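Local coordinates for putative N-acetylneuraminate lyase ([Ruminococcus] gnavus ATCC 29149, PDB 6RB7), which is a putative lyase of the dihydrodipicolinate synthetase family, a tetrameric enzyme built on a beta/alpha barrel with extra helices near its C-terminus, at residues 68-73 with 246-251; 197-200 with 206-209; 226-231 with 268-273. One frame throughout, in Å; residues are numbered along the deposited sequence.

Interaction 1: residues 68-73 with 246-251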
ATOM      1  N   VAL A  68     -12.642 -21.191 -31.275  1.00 12.87           N
ATOM      2  CA  VAL A  68     -12.604 -22.596 -31.762  1.00 13.90           C
ATOM      3  C   VAL A  68     -11.615 -22.710 -32.919  1.00 16.16           C
ATOM      4  O   VAL A  68     -10.753 -23.618 -32.896  1.00 18.28           O
ATOM      5  CB  VAL A  68     -14.000 -23.054 -32.202  1.00 16.23           C
ATOM      6  CG1 VAL A  68     -13.921 -24.371 -32.938  1.00 17.15           C
ATOM      7  CG2 VAL A  68     -14.965 -23.114 -31.048  1.00 17.32           C
ATOM      8  N   LYS A  69     -11.688 -21.812 -33.894  1.00 14.89           N
ATOM      9  CA  LYS A  69     -10.790 -21.909 -35.067  1.00 17.50           C
ATOM     10  C   LYS A  69      -9.326 -21.642 -34.696  1.00 15.55           C
ATOM     11  O   LYS A  69      -8.441 -22.244 -35.335  1.00 15.69           O
ATOM     12  CB  LYS A  69     -11.347 -21.091 -36.211  1.00 20.40           C
ATOM     13  CG  LYS A  69     -12.674 -21.680 -36.716  1.00 23.49           C
ATOM     14  CD  LYS A  69     -12.715 -23.132 -37.126  1.00 27.07           C
ATOM     15  CE  LYS A  69     -14.089 -23.516 -37.643  1.00 40.21           C
ATOM     16  NZ  LYS A  69     -14.146 -24.944 -38.039  1.00 38.15           N
ATOM     17  N   LYS A  70      -9.046 -20.864 -33.647  1.00 15.31           N
ATOM     18  CA  LYS A  70      -7.661 -20.634 -33.219  1.00 13.96           C
ATOM     19  C   LYS A  70      -7.112 -21.804 -32.420  1.00 14.97           C
ATOM     20  O   LYS A  70      -5.888 -21.825 -32.229  1.00 18.18           O
ATOM     21  CB  LYS A  70      -7.557 -19.335 -32.433  1.00 15.65           C
ATOM     22  CG  LYS A  70      -7.828 -18.072 -33.237  1.00 15.11           C
ATOM     23  CD  LYS A  70      -6.808 -17.827 -34.316  1.00 17.63           C
ATOM     24  CE  LYS A  70      -7.088 -16.484 -34.994  1.00 22.69           C
ATOM     25  NZ  LYS A  70      -6.258 -16.215 -36.192  1.00 25.17           N
ATOM     26  N   GLY A  71      -7.936 -22.745 -32.012  1.00 13.78           N
ATOM     27  CA  GLY A  71      -7.439 -23.973 -31.366  1.00 16.19           C
ATOM     28  C   GLY A  71      -6.967 -23.723 -29.943  1.00 14.21           C
ATOM     29  O   GLY A  71      -6.107 -24.498 -29.457  1.00 16.21           O
ATOM     30  N   VAL A  72      -7.547 -22.748 -29.253  1.00 14.28           N
ATOM     31  CA  VAL A  72      -7.238 -22.591 -27.812  1.00 12.17           C
ATOM     32  C   VAL A  72      -7.930 -23.700 -27.016  1.00 10.72           C
ATOM     33  O   VAL A  72      -8.816 -24.401 -27.554  1.00 13.92           O
ATOM     34  CB  VAL A  72      -7.620 -21.182 -27.308  1.00 12.24           C
ATOM     35  CG1 VAL A  72      -6.803 -20.110 -28.029  1.00 13.92           C
ATOM     36  CG2 VAL A  72      -9.096 -20.905 -27.447  1.00 11.65           C
ATOM     37  N   LYS A  73      -7.506 -23.879 -25.764  1.00 12.34           N
ATOM     38  CA  LYS A  73      -8.014 -24.984 -24.928  1.00 13.00           C
ATOM     39  C   LYS A  73      -9.447 -24.699 -24.531  1.00 13.61           C
ATOM     40  O   LYS A  73     -10.263 -25.655 -24.412  1.00 14.73           O
ATOM     41  CB  LYS A  73      -7.126 -25.185 -23.725  1.00 14.42           C
ATOM     42  CG  LYS A  73      -7.440 -26.396 -22.878  1.00 17.01           C
ATOM     43  CD  LYS A  73      -7.249 -27.704 -23.663  1.00 25.11           C
ATOM     44  CE  LYS A  73      -6.793 -28.855 -22.809  1.00 40.90           C
ATOM     45  NZ  LYS A  73      -7.066 -30.148 -23.483  1.00 46.60           N
ATOM     46  N   ALA A 246      -6.272 -11.143 -28.435  1.00 12.52           N
ATOM     47  CA  ALA A 246      -5.640 -10.279 -29.466  1.00 13.42           C
ATOM     48  C   ALA A 246      -4.671 -11.087 -30.336  1.00 13.32           C
ATOM     49  O   ALA A 246      -4.325 -10.632 -31.423  1.00 13.87           O
ATOM     50  CB  ALA A 246      -4.899  -9.150 -28.810  1.00 14.43           C
ATOM     51  N   MET A 247      -4.110 -12.176 -29.813  1.00 13.76           N
ATOM     52  CA  MET A 247      -2.937 -12.851 -30.435  1.00 12.01           C
ATOM     53  C   MET A 247      -2.825 -14.283 -29.953  1.00 12.69           C
ATOM     54  O   MET A 247      -1.800 -14.711 -29.431  1.00 13.49           O
ATOM     55  CB  MET A 247      -1.662 -12.054 -30.160  1.00 14.80           C
ATOM     56  CG  MET A 247      -1.426 -11.794 -28.713  1.00 12.60           C
ATOM     57  SD  MET A 247      -0.357 -10.334 -28.550  1.00 18.40           S
ATOM     58  CE  MET A 247      -0.270 -10.040 -26.786  1.00 14.43           C
ATOM     59  N   PRO A 248      -3.907 -15.088 -30.067  1.00 12.22           N
ATOM     60  CA  PRO A 248      -3.912 -16.386 -29.406  1.00 12.99           C
ATOM     61  C   PRO A 248      -2.837 -17.333 -29.927  1.00 13.62           C
ATOM     62  O   PRO A 248      -2.268 -18.099 -29.107  1.00 14.72           O
ATOM     63  CB  PRO A 248      -5.330 -16.925 -29.649  1.00 14.44           C
ATOM     64  CG  PRO A 248      -5.861 -16.120 -30.796  1.00 15.34           C
ATOM     65  CD  PRO A 248      -5.169 -14.780 -30.766  1.00 13.33           C
ATOM     66  N   GLU A 249      -2.493 -17.226 -31.211  1.00 13.13           N
ATOM     67  CA  GLU A 249      -1.448 -18.090 -31.800  1.00 14.84           C
ATOM     68  C   GLU A 249      -0.122 -17.861 -31.092  1.00 11.77           C
ATOM     69  O   GLU A 249       0.651 -18.839 -30.970  1.00 14.09           O
ATOM     70  CB  GLU A 249      -1.225 -17.831 -33.286  1.00 18.44           C
ATOM     71  CG  GLU A 249      -2.442 -18.045 -34.138  1.00 24.19           C
ATOM     72  CD  GLU A 249      -3.264 -16.786 -34.396  1.00 23.37           C
ATOM     73  OE1 GLU A 249      -3.488 -15.945 -33.438  1.00 18.86           O
ATOM     74  OE2 GLU A 249      -3.664 -16.624 -35.584  1.00 22.08           O
ATOM     75  N   LEU A 250       0.167 -16.633 -30.652  1.00 13.28           N
ATOM     76  CA  LEU A 250       1.477 -16.355 -30.007  1.00 13.75           C
ATOM     77  C   LEU A 250       1.517 -17.050 -28.647  1.00 12.56           C
ATOM     78  O   LEU A 250       2.530 -17.654 -28.305  1.00 12.70           O
ATOM     79  CB  LEU A 250       1.711 -14.851 -29.859  1.00 13.69           C
ATOM     80  CG  LEU A 250       1.851 -14.074 -31.162  1.00 15.93           C
ATOM     81  CD1 LEU A 250       2.102 -12.612 -30.887  1.00 15.15           C
ATOM     82  CD2 LEU A 250       2.981 -14.675 -32.018  1.00 16.32           C
ATOM     83  N   TYR A 251       0.426 -16.977 -27.873  1.00 12.22           N
ATOM     84  CA  TYR A 251       0.424 -17.670 -26.559  1.00 10.14           C
ATOM     85  C   TYR A 251       0.434 -19.191 -26.766  1.00 10.54           C
ATOM     86  O   TYR A 251       1.035 -19.882 -25.930  1.00 12.92           O
ATOM     87  CB  TYR A 251      -0.736 -17.176 -25.717  1.00 11.16           C
ATOM     88  CG  TYR A 251      -0.563 -15.764 -25.217  1.00 12.62           C
ATOM     89  CD1 TYR A 251       0.307 -15.496 -24.171  1.00 13.39           C
ATOM     90  CD2 TYR A 251      -1.211 -14.685 -25.825  1.00 12.86           C
ATOM     91  CE1 TYR A 251       0.479 -14.219 -23.680  1.00 14.18           C
ATOM     92  CE2 TYR A 251      -1.030 -13.390 -25.350  1.00 12.68           C
ATOM     93  CZ  TYR A 251      -0.180 -13.157 -24.282  1.00 13.63           C
ATOM     94  OH  TYR A 251      -0.060 -11.891 -23.767  1.00 13.13           O
TER
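A sharp bend at chi2 in each chain brings K70 and E249 together. K70 has CG anti to its own carbonyl carbon and then folds at CG (chi2 -65°), which carries the aliphatic chain across P248 before the ammonium group reaches the glutamate; E249 turns at the same level (chi2 94°), swinging its carboxylate toward the lysine although its CB does not point that way. The result is a salt bridge of 2.7 Å between K70 NZ and E249 OE2, with the nitrogen lying above the carboxylate plane, 44° out of it. The ammonium is shared with E299, while K332 makes a long, weak ion pair with E249 OE2, so the charges form a small alternating network that probably stabilises both ionised forms.

Next to the charged pair the contact is apolar. K70 CG rests 3.7 Å from P248 CG, and V72 CG1 meets P248 CB at 3.9 Å, so the proline ring is touched at two neighbouring carbons by one residue from the helix end and one from the loop after it. Between them G71, with positive phi, closes helix 57-70 in a Schellman motif and turns the chain so that V72 faces the same ring.

P248 opens helix 248-259 and also packs on Y66, one turn before K70 in helix 57-70. L250 packs on helices 263-281 and 317-335. Helix 57-70 follows the first strand, 41-43, and helix 248-259 the last, 238-241; these strands are neighbours in the sheet, so the contact packs the first barrel helix against the last, where the barrel closes.

Interaction 2: residues 197-200 with 206-209; sequences VANS and DIQM. Unlike the reference sequence in segment 197-200: A198 (reference Lys).
N199 has the largest share of this contact, and its amide nitrogen does most of the touching. ND2 lies 3.8 Å from I207 CG1 and equally 3.8 Å from D206 CB, resting against aliphatic carbon of two consecutive helical residues. With CG anti to the backbone N (chi1 -168°), the asparagine reaches from the strand toward the helix, and its CB adds a second apolar approach, 4.0 Å to I207 CG1.

No hydrogen bond links the two segments directly. The polar ends are served by neighbours instead: S201 OG is bonded to both N199 ND2 and D206 OD2, so one hydroxyl in the connecting loop bridges strand and helix, while N199 OD1 pairs with N171 ND2 on the adjacent strand. Held at both ends, the asparagine amide has its rotation fixed, and its plane stands at 81° to the carboxylate of D206, the two groups crossing almost at a right angle.

The segments are the first two elements of a beta-alpha-beta unit, strand 194-199, helix 204-214 and strand 219-222, one of the repeating steps of the beta/alpha barrel. The short loop between them brings the first turns of the helix back over the end of the strand.

I207 is buried. Its CG1 branch, anti to the carbonyl carbon, leans toward N199, and the side chain also packs on I220 and N222 of the next strand and on A236. F210, one turn further along the helix, touches N199 as well. Q208, next to I207, turns to the second subunit, where its OE1 is bonded to Y278 and N274 of that chain.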
ATOM      1  N   VAL A 197      -7.022 -22.380  -8.537  1.00 12.17           N
ATOM      2  CA  VAL A 197      -6.905 -20.913  -8.354  1.00 11.69           C
ATOM      3  C   VAL A 197      -6.441 -20.312  -9.676  1.00 10.53           C
ATOM      4  O   VAL A 197      -5.415 -20.762 -10.194  1.00 10.70           O
ATOM      5  CB  VAL A 197      -5.908 -20.517  -7.258  1.00 10.73           C
ATOM      6  CG1 VAL A 197      -5.863 -19.020  -7.073  1.00 11.89           C
ATOM      7  CG2 VAL A 197      -6.206 -21.230  -5.958  1.00 11.76           C
ATOM      8  N   ALA A 198      -7.143 -19.319 -10.172  1.00  9.99           N
ATOM      9  CA  ALA A 198      -6.630 -18.426 -11.212  1.00 10.79           C
ATOM     10  C   ALA A 198      -5.931 -17.274 -10.516  1.00 10.80           C
ATOM     11  O   ALA A 198      -6.612 -16.503  -9.800  1.00 11.76           O
ATOM     12  CB  ALA A 198      -7.726 -17.988 -12.130  1.00 11.54           C
ATOM     13  N   ASN A 199      -4.613 -17.232 -10.607  1.00 10.51           N
ATOM     14  CA  ASN A 199      -3.826 -16.292  -9.777  1.00 11.11           C
ATOM     15  C   ASN A 199      -3.408 -15.083 -10.596  1.00 11.39           C
ATOM     16  O   ASN A 199      -2.514 -15.219 -11.468  1.00 11.33           O
ATOM     17  CB  ASN A 199      -2.593 -16.940  -9.184  1.00 11.82           C
ATOM     18  CG  ASN A 199      -2.033 -16.001  -8.141  1.00 15.01           C
ATOM     19  OD1 ASN A 199      -2.730 -15.736  -7.166  1.00 14.76           O
ATOM     20  ND2 ASN A 199      -0.878 -15.399  -8.389  1.00 11.64           N
ATOM     21  N   SER A 200      -3.917 -13.909 -10.211  1.00 10.51           N
ATOM     22  CA  SER A 200      -3.577 -12.636 -10.899  1.00 11.00           C
ATOM     23  C   SER A 200      -2.799 -11.687  -9.980  1.00 12.20           C
ATOM     24  O   SER A 200      -2.471 -10.598 -10.448  1.00 12.76           O
ATOM     25  CB  SER A 200      -4.773 -11.958 -11.494  1.00 12.41           C
ATOM     26  OG  SER A 200      -5.109 -12.642 -12.716  1.00 14.85           O
ATOM     27  N   ASP A 206       3.341 -16.667  -5.263  1.00 10.28           N
ATOM     28  CA  ASP A 206       1.975 -17.044  -4.840  1.00 10.54           C
ATOM     29  C   ASP A 206       1.539 -18.299  -5.601  1.00 10.69           C
ATOM     30  O   ASP A 206       0.913 -19.197  -4.978  1.00 11.13           O
ATOM     31  CB  ASP A 206       0.993 -15.898  -5.071  1.00 11.84           C
ATOM     32  CG  ASP A 206       1.172 -14.737  -4.106  1.00 17.03           C
ATOM     33  OD1 ASP A 206       1.900 -14.926  -3.083  1.00 17.18           O
ATOM     34  OD2 ASP A 206       0.521 -13.671  -4.312  1.00 14.30           O
ATOM     35  N   ILE A 207       1.866 -18.397  -6.890  1.00 11.61           N
ATOM     36  CA  ILE A 207       1.595 -19.613  -7.689  1.00 10.63           C
ATOM     37  C   ILE A 207       2.282 -20.814  -7.033  1.00 11.76           C
ATOM     38  O   ILE A 207       1.653 -21.850  -6.790  1.00 11.61           O
ATOM     39  CB  ILE A 207       2.006 -19.401  -9.149  1.00 11.41           C
ATOM     40  CG1 ILE A 207       1.087 -18.376  -9.793  1.00 12.41           C
ATOM     41  CG2 ILE A 207       2.001 -20.728  -9.890  1.00 12.14           C
ATOM     42  CD1 ILE A 207       1.516 -17.947 -11.182  1.00 13.14           C
ATOM     43  N   GLN A 208       3.575 -20.669  -6.745  1.00 10.66           N
ATOM     44  CA  GLN A 208       4.373 -21.748  -6.140  1.00 11.25           C
ATOM     45  C   GLN A 208       3.770 -22.183  -4.821  1.00 11.41           C
ATOM     46  O   GLN A 208       3.686 -23.391  -4.540  1.00 12.36           O
ATOM     47  CB  GLN A 208       5.819 -21.237  -5.986  1.00 13.58           C
ATOM     48  CG  GLN A 208       6.779 -22.312  -5.533  1.00 14.17           C
ATOM     49  CD  GLN A 208       6.786 -22.584  -4.053  1.00 12.98           C
ATOM     50  OE1 GLN A 208       6.692 -21.669  -3.203  1.00 12.64           O
ATOM     51  NE2 GLN A 208       6.965 -23.860  -3.715  1.00 15.09           N
ATOM     52  N   MET A 209       3.368 -21.240  -3.964  1.00 11.46           N
ATOM     53  CA  MET A 209       2.874 -21.593  -2.613  1.00 11.81           C
ATOM     54  C   MET A 209       1.514 -22.284  -2.758  1.00 10.08           C
ATOM     55  O   MET A 209       1.262 -23.254  -2.005  1.00 12.31           O
ATOM     56  CB  MET A 209       2.805 -20.364  -1.716  1.00 12.05           C
ATOM     57  CG  MET A 209       4.213 -19.896  -1.372  1.00 12.65           C
ATOM     58  SD  MET A 209       4.226 -18.552  -0.178  1.00 17.19           S
ATOM     59  CE  MET A 209       3.262 -17.300  -1.007  1.00 25.22           C
TER

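Interaction 3: residues 226-231 with 268-273; sequences EQFMSG and KIQYAC
One hydrogen bond joins the two segments, and Q270 supplies the acceptor. Its side chain leaves helix 263-281 with CG anti to the backbone N, bends at chi2 (79°) and delivers its amide to the start of helix 228-234. There M229 N donates to Q270 OE1 over 2.9 Å, with an N-H...O angle of 156°; seen from the amide, the donor lies nearly along the C=O axis, at 161°. The other end of the amide is held too, since Q270 NE2 is bonded to D225 O and to N274 OD1. E226 O, 3.4 Å from Q270 NE2, is badly angled for a bond to it and pairs with N274 ND2 instead.

Packing surrounds this polar link. F228 CB is 3.4 Å from Q270 OE1, while its ring leads away to L254 and I258 of helix 248-259. The thioether of M229 lies beside the aliphatic part of the glutamine, SD being 3.7 Å from Q270 CB, and the same side chain touches M263, A266 and R267.

Contacts between subunits flank the site. Q227 NE2 is bonded to M202 O of its own chain, while Q227 OE1 accepts from the backbone of Q205 of the second subunit, and Y271 OH is bonded to I234 O of that chain. E226 OE2 is hydrogen-bonded to a Tris molecule, probably from the crystallisation liquor.

Q227 is the N-cap of helix 228-234, and its carbonyl takes the amides of S230, weakly, and G231. The amide of M229, in the first turn, precedes any carbonyl of its own helix that could bind it, so the glutamine satisfies it in a buried setting. Because OE1 accepts while NE2 donates, the amide's orientation is fixed, and the carbonyl oxygen probably interacts favourably with the positive end of the helix dipole.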
ATOM      1  N   GLU A 226       1.911 -10.893 -18.847  1.00 10.68           N
ATOM      2  CA  GLU A 226       3.301 -10.413 -18.995  1.00 10.73           C
ATOM      3  C   GLU A 226       4.290 -11.357 -18.307  1.00 10.53           C
ATOM      4  O   GLU A 226       5.486 -11.262 -18.549  1.00 11.57           O
ATOM      5  CB  GLU A 226       3.420  -9.029 -18.349  1.00 14.42           C
ATOM      6  CG  GLU A 226       2.538  -7.956 -18.990  1.00 17.64           C
ATOM      7  CD  GLU A 226       1.116  -7.825 -18.426  1.00 15.21           C
ATOM      8  OE1 GLU A 226       0.592  -8.749 -17.721  1.00 13.83           O
ATOM      9  OE2 GLU A 226       0.503  -6.733 -18.638  1.00 18.70           O
ATOM     10  N   GLN A 227       3.809 -12.236 -17.463  1.00 10.16           N
ATOM     11  CA  GLN A 227       4.653 -13.200 -16.695  1.00 10.73           C
ATOM     12  C   GLN A 227       4.325 -14.663 -17.085  1.00 11.53           C
ATOM     13  O   GLN A 227       4.742 -15.577 -16.370  1.00 11.94           O
ATOM     14  CB  GLN A 227       4.429 -12.959 -15.206  1.00 10.44           C
ATOM     15  CG  GLN A 227       4.757 -11.546 -14.774  1.00  9.77           C
ATOM     16  CD  GLN A 227       4.688 -11.294 -13.274  1.00 10.88           C
ATOM     17  OE1 GLN A 227       5.371 -10.374 -12.810  1.00 10.71           O
ATOM     18  NE2 GLN A 227       3.900 -12.083 -12.500  1.00 10.55           N
ATOM     19  N   PHE A 228       3.613 -14.877 -18.189  1.00 11.23           N
ATOM     20  CA  PHE A 228       3.128 -16.207 -18.628  1.00 11.16           C
ATOM     21  C   PHE A 228       4.203 -17.286 -18.436  1.00 11.68           C
ATOM     22  O   PHE A 228       3.948 -18.279 -17.708  1.00 10.43           O
ATOM     23  CB  PHE A 228       2.647 -16.100 -20.073  1.00 10.91           C
ATOM     24  CG  PHE A 228       2.006 -17.322 -20.660  1.00 10.86           C
ATOM     25  CD1 PHE A 228       2.755 -18.434 -20.996  1.00 11.12           C
ATOM     26  CD2 PHE A 228       0.633 -17.356 -20.909  1.00 10.18           C
ATOM     27  CE1 PHE A 228       2.155 -19.547 -21.579  1.00 13.45           C
ATOM     28  CE2 PHE A 228       0.058 -18.441 -21.531  1.00 12.08           C
ATOM     29  CZ  PHE A 228       0.802 -19.555 -21.827  1.00 12.14           C
ATOM     30  N   MET A 229       5.384 -17.094 -19.015  1.00 12.37           N
ATOM     31  CA  MET A 229       6.377 -18.183 -19.023  1.00 10.91           C
ATOM     32  C   MET A 229       6.889 -18.450 -17.612  1.00 11.08           C
ATOM     33  O   MET A 229       7.174 -19.630 -17.274  1.00 12.75           O
ATOM     34  CB  MET A 229       7.529 -17.907 -19.982  1.00 13.00           C
ATOM     35  CG  MET A 229       8.392 -16.779 -19.607  1.00 11.91           C
ATOM     36  SD  MET A 229       9.635 -16.486 -20.929  1.00 15.60           S
ATOM     37  CE  MET A 229      10.620 -17.967 -20.846  1.00 16.96           C
ATOM     38  N   SER A 230       6.979 -17.414 -16.785  1.00 10.09           N
ATOM     39  CA  SER A 230       7.512 -17.499 -15.418  1.00 10.26           C
ATOM     40  C   SER A 230       6.502 -18.204 -14.520  1.00 10.79           C
ATOM     41  O   SER A 230       6.937 -18.992 -13.644  1.00 11.11           O
ATOM     42  CB  SER A 230       7.831 -16.121 -14.911  1.00 12.08           C
ATOM     43  OG  SER A 230       8.955 -15.579 -15.577  1.00 12.52           O
ATOM     44  N   GLY A 231       5.219 -17.883 -14.624  1.00 10.53           N
ATOM     45  CA  GLY A 231       4.194 -18.567 -13.815  1.00 10.32           C
ATOM     46  C   GLY A 231       4.065 -20.014 -14.231  1.00 10.90           C
ATOM     47  O   GLY A 231       3.880 -20.873 -13.350  1.00 11.38           O
ATOM     48  N   LYS A 268      11.765 -15.122 -26.506  1.00 14.62           N
ATOM     49  CA  LYS A 268      11.514 -14.253 -27.681  1.00 13.88           C
ATOM     50  C   LYS A 268      10.025 -13.940 -27.810  1.00 13.16           C
ATOM     51  O   LYS A 268       9.659 -12.755 -28.070  1.00 14.46           O
ATOM     52  CB  LYS A 268      12.082 -14.864 -28.960  1.00 18.07           C
ATOM     53  CG  LYS A 268      13.610 -14.860 -28.989  1.00 25.69           C
ATOM     54  CD  LYS A 268      14.169 -15.367 -30.298  1.00 36.78           C
ATOM     55  CE  LYS A 268      15.661 -15.122 -30.410  1.00 47.41           C
ATOM     56  NZ  LYS A 268      16.414 -16.070 -29.557  1.00 44.26           N
ATOM     57  N   ILE A 269       9.186 -14.970 -27.672  1.00 14.55           N
ATOM     58  CA  ILE A 269       7.734 -14.780 -27.843  1.00 13.63           C
ATOM     59  C   ILE A 269       7.185 -13.930 -26.691  1.00 11.37           C
ATOM     60  O   ILE A 269       6.405 -13.020 -26.919  1.00 12.83           O
ATOM     61  CB  ILE A 269       7.018 -16.119 -28.008  1.00 15.14           C
ATOM     62  CG1 ILE A 269       7.532 -16.847 -29.262  1.00 16.07           C
ATOM     63  CG2 ILE A 269       5.520 -15.864 -28.090  1.00 15.53           C
ATOM     64  CD1 ILE A 269       7.100 -18.272 -29.340  1.00 15.71           C
ATOM     65  N   GLN A 270       7.574 -14.275 -25.456  1.00 13.01           N
ATOM     66  CA  GLN A 270       7.118 -13.510 -24.272  1.00 10.91           C
ATOM     67  C   GLN A 270       7.463 -12.029 -24.456  1.00 10.48           C
ATOM     68  O   GLN A 270       6.606 -11.131 -24.160  1.00 12.04           O
ATOM     69  CB  GLN A 270       7.730 -14.068 -23.003  1.00 11.11           C
ATOM     70  CG  GLN A 270       7.256 -13.337 -21.743  1.00 10.59           C
ATOM     71  CD  GLN A 270       5.892 -13.813 -21.341  1.00 12.28           C
ATOM     72  OE1 GLN A 270       5.761 -14.963 -20.875  1.00 13.40           O
ATOM     73  NE2 GLN A 270       4.863 -12.952 -21.486  1.00 11.49           N
ATOM     74  N   TYR A 271       8.677 -11.732 -24.910  1.00 10.62           N
ATOM     75  CA  TYR A 271       9.095 -10.320 -25.047  1.00 11.96           C
ATOM     76  C   TYR A 271       8.266  -9.624 -26.129  1.00 11.97           C
ATOM     77  O   TYR A 271       7.902  -8.473 -25.969  1.00 14.15           O
ATOM     78  CB  TYR A 271      10.599 -10.205 -25.297  1.00 12.04           C
ATOM     79  CG  TYR A 271      11.445 -10.257 -24.060  1.00 11.32           C
ATOM     80  CD1 TYR A 271      11.271 -11.241 -23.087  1.00 11.40           C
ATOM     81  CD2 TYR A 271      12.478  -9.369 -23.863  1.00 13.25           C
ATOM     82  CE1 TYR A 271      12.067 -11.312 -21.966  1.00 12.79           C
ATOM     83  CE2 TYR A 271      13.280  -9.411 -22.732  1.00 12.19           C
ATOM     84  CZ  TYR A 271      13.071 -10.380 -21.776  1.00 12.71           C
ATOM     85  OH  TYR A 271      13.898 -10.422 -20.687  1.00 12.99           O
ATOM     86  N   ALA A 272       7.962 -10.324 -27.217  1.00 13.60           N
ATOM     87  CA  ALA A 272       7.135  -9.747 -28.297  1.00 12.75           C
ATOM     88  C   ALA A 272       5.712  -9.513 -27.792  1.00 13.80           C
ATOM     89  O   ALA A 272       5.170  -8.433 -28.080  1.00 14.62           O
ATOM     90  CB  ALA A 272       7.129 -10.669 -29.481  1.00 14.78           C
ATOM     91  N   CYS A 273       5.146 -10.478 -27.076  1.00 13.35           N
ATOM     92  CA  CYS A 273       3.800 -10.315 -26.483  1.00 12.40           C
ATOM     93  C   CYS A 273       3.814  -9.108 -25.561  1.00 11.00           C
ATOM     94  O   CYS A 273       2.881  -8.287 -25.601  1.00 12.40           O
ATOM     95  CB  CYS A 273       3.323 -11.541 -25.719  1.00 11.16           C
ATOM     96  SG  CYS A 273       2.968 -12.922 -26.842  1.00 15.60           S
TER

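In the fold
Along the chain interaction 2 is nested within the loop closed by interaction 1, interaction 3 opens after interaction 2, and interactions 1 and 3 interleave. Interactions 1 and 3 have centres about 15 Å apart and touch, L250 and Y251 of helix 248-259 packing on I269, C273 and F228. Interaction 2 lies, centre to centre, about 17 Å from interaction 3, reached through I207 on G231, and about 23 Å from interaction 1, which it does not touch. Interaction 1 joins the first and last barrel helices, interaction 2 seats a helix on its own strand, and interaction 3 ties helix 228-234 to helix 263-281 beyond the barrel; segments of interactions 2 and 3 meet the second subunit.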